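Local coordinates for protein BsaWI endonuclease (Geobacillus stearothermophilus, PDB 4ZSF) that is a restriction endonuclease of the PD-(D/E)XK family that binds DNA and probably cuts it with the help of metal ions, at residues G23-R26 and V27-K31. Sequence-based numbering, arbitrary orientation.
Sequences GDER and VSQKK. With nucleotides of chain B.
Two donors of S28 grip the carbonyl oxygen of D24: its N lies 2.9 Å from D24 O, tilted 16° from the carbonyl plane, while S28 OG, 2.8 Å from D24 O, donates from above that plane. D24 is the N-cap of helix 25-43. With CG anti to the backbone N (chi1 -177°), its carboxylate swings back over the first turn, where V27 N donates to D24 OD1 over 2.9 Å in a nearly straight bond (166°) from above the carboxylate plane; CG2 of V27 packs against the same carboxylate.

The same first turn also meets the DNA backbone. R26, extended from CG to NE, and Q29 lie side by side, pointing the same way, and their polar ends bind two oxygens of one phosphate of chain B: R26 NE reaches DC11 OP2 at 3.0 Å, with NH2 a longer second donor to that oxygen, and Q29 NE2 takes DC11 OP1 at 2.8 Å. OP2 sits at the guanidinium edge, in its plane, whereas the sugar carbon C2' of DC11 lies over one face. R26 NH1 also lies 3.2 Å from DG12 N7 of chain B, so this side chain reaches past the phosphates to the bases. With alanine replacing R26 both donors go, and DC11 OP2 would probably lose its charged mate and the sugar its cover over C2'. K30 NZ bonds to DG12 OP1 of chain B at 2.9 Å and also pairs with E93 of the second subunit. A water donates to R26 O and DG12 OP2 and accepts from Q29 NE2, tying the helix backbone to the next phosphate.

Flanking the phosphate-binding side chains, E25 forms salt bridges with R63 and K64 of helix 49-65, K64 also bonding Q29 OE1; S28 packs on F15, T18 and M19 of helix 3-22.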
ATOM      1  N   GLY A  23      18.372 -22.134 -12.943  1.00 22.59           N
ATOM      2  CA  GLY A  23      17.754 -22.752 -11.763  1.00 20.36           C
ATOM      3  C   GLY A  23      17.235 -21.798 -10.721  1.00 21.25           C
ATOM      4  O   GLY A  23      17.133 -22.147  -9.540  1.00 22.85           O
ATOM      5  N   ASP A  24      16.872 -20.566 -11.131  1.00 20.17           N
ATOM      6  CA  ASP A  24      16.325 -19.584 -10.211  1.00 22.21           C
ATOM      7  C   ASP A  24      15.013 -19.026 -10.870  1.00 20.22           C
ATOM      8  O   ASP A  24      15.064 -18.314 -11.856  1.00 18.71           O
ATOM      9  CB  ASP A  24      17.368 -18.461  -9.960  1.00 26.31           C
ATOM     10  CG  ASP A  24      16.891 -17.405  -8.921  1.00 32.42           C
ATOM     11  OD1 ASP A  24      15.751 -16.873  -9.016  1.00 25.19           O
ATOM     12  OD2 ASP A  24      17.682 -17.098  -8.016  1.00 32.77           O
ATOM     13  N   GLU A  25      13.856 -19.383 -10.320  1.00 19.38           N
ATOM     14  CA  GLU A  25      12.588 -18.984 -10.924  1.00 16.97           C
ATOM     15  C   GLU A  25      12.380 -17.477 -10.968  1.00 16.55           C
ATOM     16  O   GLU A  25      11.834 -16.944 -11.942  1.00 16.54           O
ATOM     17  CB  GLU A  25      11.418 -19.653 -10.143  1.00 20.96           C
ATOM     18  CG  GLU A  25      10.052 -19.243 -10.704  1.00 23.25           C
ATOM     19  CD  GLU A  25       8.861 -19.935 -10.077  1.00 36.57           C
ATOM     20  OE1 GLU A  25       9.085 -20.681  -9.101  1.00 43.44           O
ATOM     21  OE2 GLU A  25       7.711 -19.744 -10.571  1.00 30.36           O
ATOM     22  N   ARG A  26      12.720 -16.771  -9.870  1.00 17.56           N
ATOM     23  CA  ARG A  26      12.521 -15.306  -9.858  1.00 17.05           C
ATOM     24  C   ARG A  26      13.404 -14.586 -10.873  1.00 18.64           C
ATOM     25  O   ARG A  26      12.946 -13.675 -11.593  1.00 15.93           O
ATOM     26  CB  ARG A  26      12.768 -14.769  -8.424  1.00 19.41           C
ATOM     27  CG  ARG A  26      11.610 -15.175  -7.503  1.00 19.16           C
ATOM     28  CD  ARG A  26      12.009 -14.919  -6.056  1.00 21.74           C
ATOM     29  NE  ARG A  26      10.870 -15.206  -5.190  1.00 23.15           N
ATOM     30  CZ  ARG A  26      10.982 -15.198  -3.871  1.00 27.50           C
ATOM     31  NH1 ARG A  26      12.163 -14.869  -3.325  1.00 24.39           N
ATOM     32  NH2 ARG A  26       9.893 -15.409  -3.121  1.00 26.17           N
ATOM     33  N   VAL A  27      14.645 -15.039 -11.016  1.00 15.79           N
ATOM     34  CA  VAL A  27      15.523 -14.418 -12.054  1.00 17.03           C
ATOM     35  C   VAL A  27      14.950 -14.755 -13.439  1.00 16.27           C
ATOM     36  O   VAL A  27      14.962 -13.909 -14.380  1.00 17.41           O
ATOM     37  CB  VAL A  27      16.979 -14.968 -11.902  1.00 23.48           C
ATOM     38  CG1 VAL A  27      17.807 -14.673 -13.137  1.00 21.74           C
ATOM     39  CG2 VAL A  27      17.620 -14.385 -10.651  1.00 22.82           C
ATOM     40  N   SER A  28      14.528 -16.021 -13.620  1.00 15.94           N
ATOM     41  CA  SER A  28      14.086 -16.476 -14.923  1.00 16.25           C
ATOM     42  C   SER A  28      12.797 -15.791 -15.335  1.00 16.74           C
ATOM     43  O   SER A  28      12.632 -15.453 -16.507  1.00 17.34           O
ATOM     44  CB  SER A  28      13.860 -18.019 -14.963  1.00 16.75           C
ATOM     45  OG  SER A  28      15.064 -18.718 -14.614  1.00 18.09           O
ATOM     46  N   GLN A  29      11.876 -15.591 -14.407  1.00 16.88           N
ATOM     47  CA  GLN A  29      10.615 -14.957 -14.857  1.00 16.66           C
ATOM     48  C   GLN A  29      10.860 -13.493 -15.181  1.00 17.02           C
ATOM     49  O   GLN A  29      10.215 -12.963 -16.086  1.00 16.97           O
ATOM     50  CB  GLN A  29       9.506 -15.144 -13.794  1.00 17.09           C
ATOM     51  CG  GLN A  29       9.730 -14.315 -12.541  1.00 14.42           C
ATOM     52  CD  GLN A  29       8.869 -14.825 -11.377  1.00 18.56           C
ATOM     53  OE1 GLN A  29       8.187 -15.843 -11.487  1.00 20.80           O
ATOM     54  NE2 GLN A  29       8.938 -14.129 -10.255  1.00 17.29           N
ATOM     55  N   LYS A  30      11.810 -12.822 -14.504  1.00 15.64           N
ATOM     56  CA  LYS A  30      12.090 -11.424 -14.840  1.00 17.69           C
ATOM     57  C   LYS A  30      12.760 -11.317 -16.214  1.00 17.00           C
ATOM     58  O   LYS A  30      12.461 -10.403 -17.012  1.00 18.64           O
ATOM     59  CB  LYS A  30      12.987 -10.776 -13.787  1.00 18.46           C
ATOM     60  CG  LYS A  30      12.095 -10.215 -12.679  1.00 25.94           C
ATOM     61  CD  LYS A  30      12.862  -9.192 -11.786  1.00 23.75           C
ATOM     62  CE  LYS A  30      14.124  -9.768 -11.150  1.00 25.55           C
ATOM     63  NZ  LYS A  30      14.805  -8.695 -10.239  1.00 21.45           N
ATOM     64  N   LYS A  31      13.674 -12.256 -16.476  1.00 16.19           N
ATOM     65  CA  LYS A  31      14.247 -12.293 -17.825  1.00 16.17           C
ATOM     66  C   LYS A  31      13.195 -12.538 -18.899  1.00 17.21           C
ATOM     67  O   LYS A  31      13.197 -11.877 -19.937  1.00 18.21           O
ATOM     68  CB  LYS A  31      15.325 -13.367 -17.900  1.00 17.50           C
ATOM     69  CG  LYS A  31      16.010 -13.349 -19.299  1.00 22.93           C
ATOM     70  CD  LYS A  31      17.280 -14.234 -19.288  1.00 23.11           C
ATOM     71  CE  LYS A  31      17.976 -14.266 -20.736  1.00 30.49           C
ATOM     72  NZ  LYS A  31      18.228 -12.867 -21.255  1.00 33.58           N
TER
ATOM     73  P    DC B  11       7.509 -14.494  -6.552  1.00 20.60           P
ATOM     74  OP1  DC B  11       7.280 -14.555  -8.031  1.00 21.01           O
ATOM     75  OP2  DC B  11       8.012 -15.655  -5.773  1.00 19.60           O
ATOM     76  O5'  DC B  11       8.473 -13.287  -6.246  1.00 18.13           O
ATOM     77  C5'  DC B  11       8.155 -11.975  -6.795  1.00 18.76           C
ATOM     78  C4'  DC B  11       9.044 -10.894  -6.189  1.00 21.57           C
ATOM     79  O4'  DC B  11       8.762 -10.774  -4.773  1.00 19.70           O
ATOM     80  C3'  DC B  11      10.550 -11.130  -6.293  1.00 17.46           C
ATOM     81  O3'  DC B  11      11.123  -9.938  -6.876  1.00 19.16           O
ATOM     82  C2'  DC B  11      11.038 -11.332  -4.834  1.00 20.03           C
ATOM     83  C1'  DC B  11       9.985 -10.506  -4.087  1.00 18.41           C
ATOM     84  N1   DC B  11       9.676 -10.904  -2.682  1.00 20.30           N
ATOM     85  C2   DC B  11       9.640  -9.913  -1.696  1.00 23.42           C
ATOM     86  O2   DC B  11      10.007  -8.755  -1.997  1.00 22.76           O
ATOM     87  N3   DC B  11       9.277 -10.263  -0.424  1.00 19.99           N
ATOM     88  C4   DC B  11       8.885 -11.491  -0.150  1.00 19.87           C
ATOM     89  N4   DC B  11       8.485 -11.754   1.128  1.00 19.98           N
ATOM     90  C5   DC B  11       8.906 -12.526  -1.152  1.00 19.04           C
ATOM     91  C6   DC B  11       9.268 -12.164  -2.401  1.00 18.58           C
ATOM     92  P    DG B  12      12.533  -9.987  -7.556  1.00 21.44           P
ATOM     93  OP1  DG B  12      12.575  -8.756  -8.400  1.00 22.44           O
ATOM     94  OP2  DG B  12      12.815 -11.317  -8.094  1.00 24.59           O
ATOM     95  O5'  DG B  12      13.569  -9.776  -6.363  1.00 22.30           O
ATOM     96  C5'  DG B  12      13.827  -8.464  -5.905  1.00 28.57           C
ATOM     97  C4'  DG B  12      14.570  -8.519  -4.572  1.00 27.95           C
ATOM     98  O4'  DG B  12      13.735  -9.146  -3.591  1.00 24.69           O
ATOM     99  C3'  DG B  12      15.854  -9.292  -4.585  1.00 32.20           C
ATOM    100  O3'  DG B  12      16.854  -8.333  -4.489  1.00 39.60           O
ATOM    101  C2'  DG B  12      15.791 -10.178  -3.315  1.00 33.83           C
ATOM    102  C1'  DG B  12      14.571  -9.631  -2.584  1.00 26.45           C
ATOM    103  N9   DG B  12      13.800 -10.621  -1.801  1.00 29.38           N
ATOM    104  C8   DG B  12      13.423 -11.902  -2.177  1.00 27.18           C
ATOM    105  N7   DG B  12      12.709 -12.523  -1.270  1.00 27.98           N
ATOM    106  C5   DG B  12      12.595 -11.580  -0.240  1.00 28.76           C
ATOM    107  C6   DG B  12      11.999 -11.691   1.017  1.00 25.52           C
ATOM    108  O6   DG B  12      11.404 -12.634   1.462  1.00 27.64           O
ATOM    109  N1   DG B  12      12.139 -10.522   1.775  1.00 26.80           N
ATOM    110  C2   DG B  12      12.802  -9.404   1.355  1.00 27.92           C
ATOM    111  N2   DG B  12      12.855  -8.369   2.216  1.00 32.77           N
ATOM    112  N3   DG B  12      13.390  -9.294   0.179  1.00 27.94           N
ATOM    113  C4   DG B  12      13.257 -10.418  -0.558  1.00 29.09           C
TER
HETATM  114  O   HOH W   1      11.142 -12.131 -10.133  1.00 21.22           O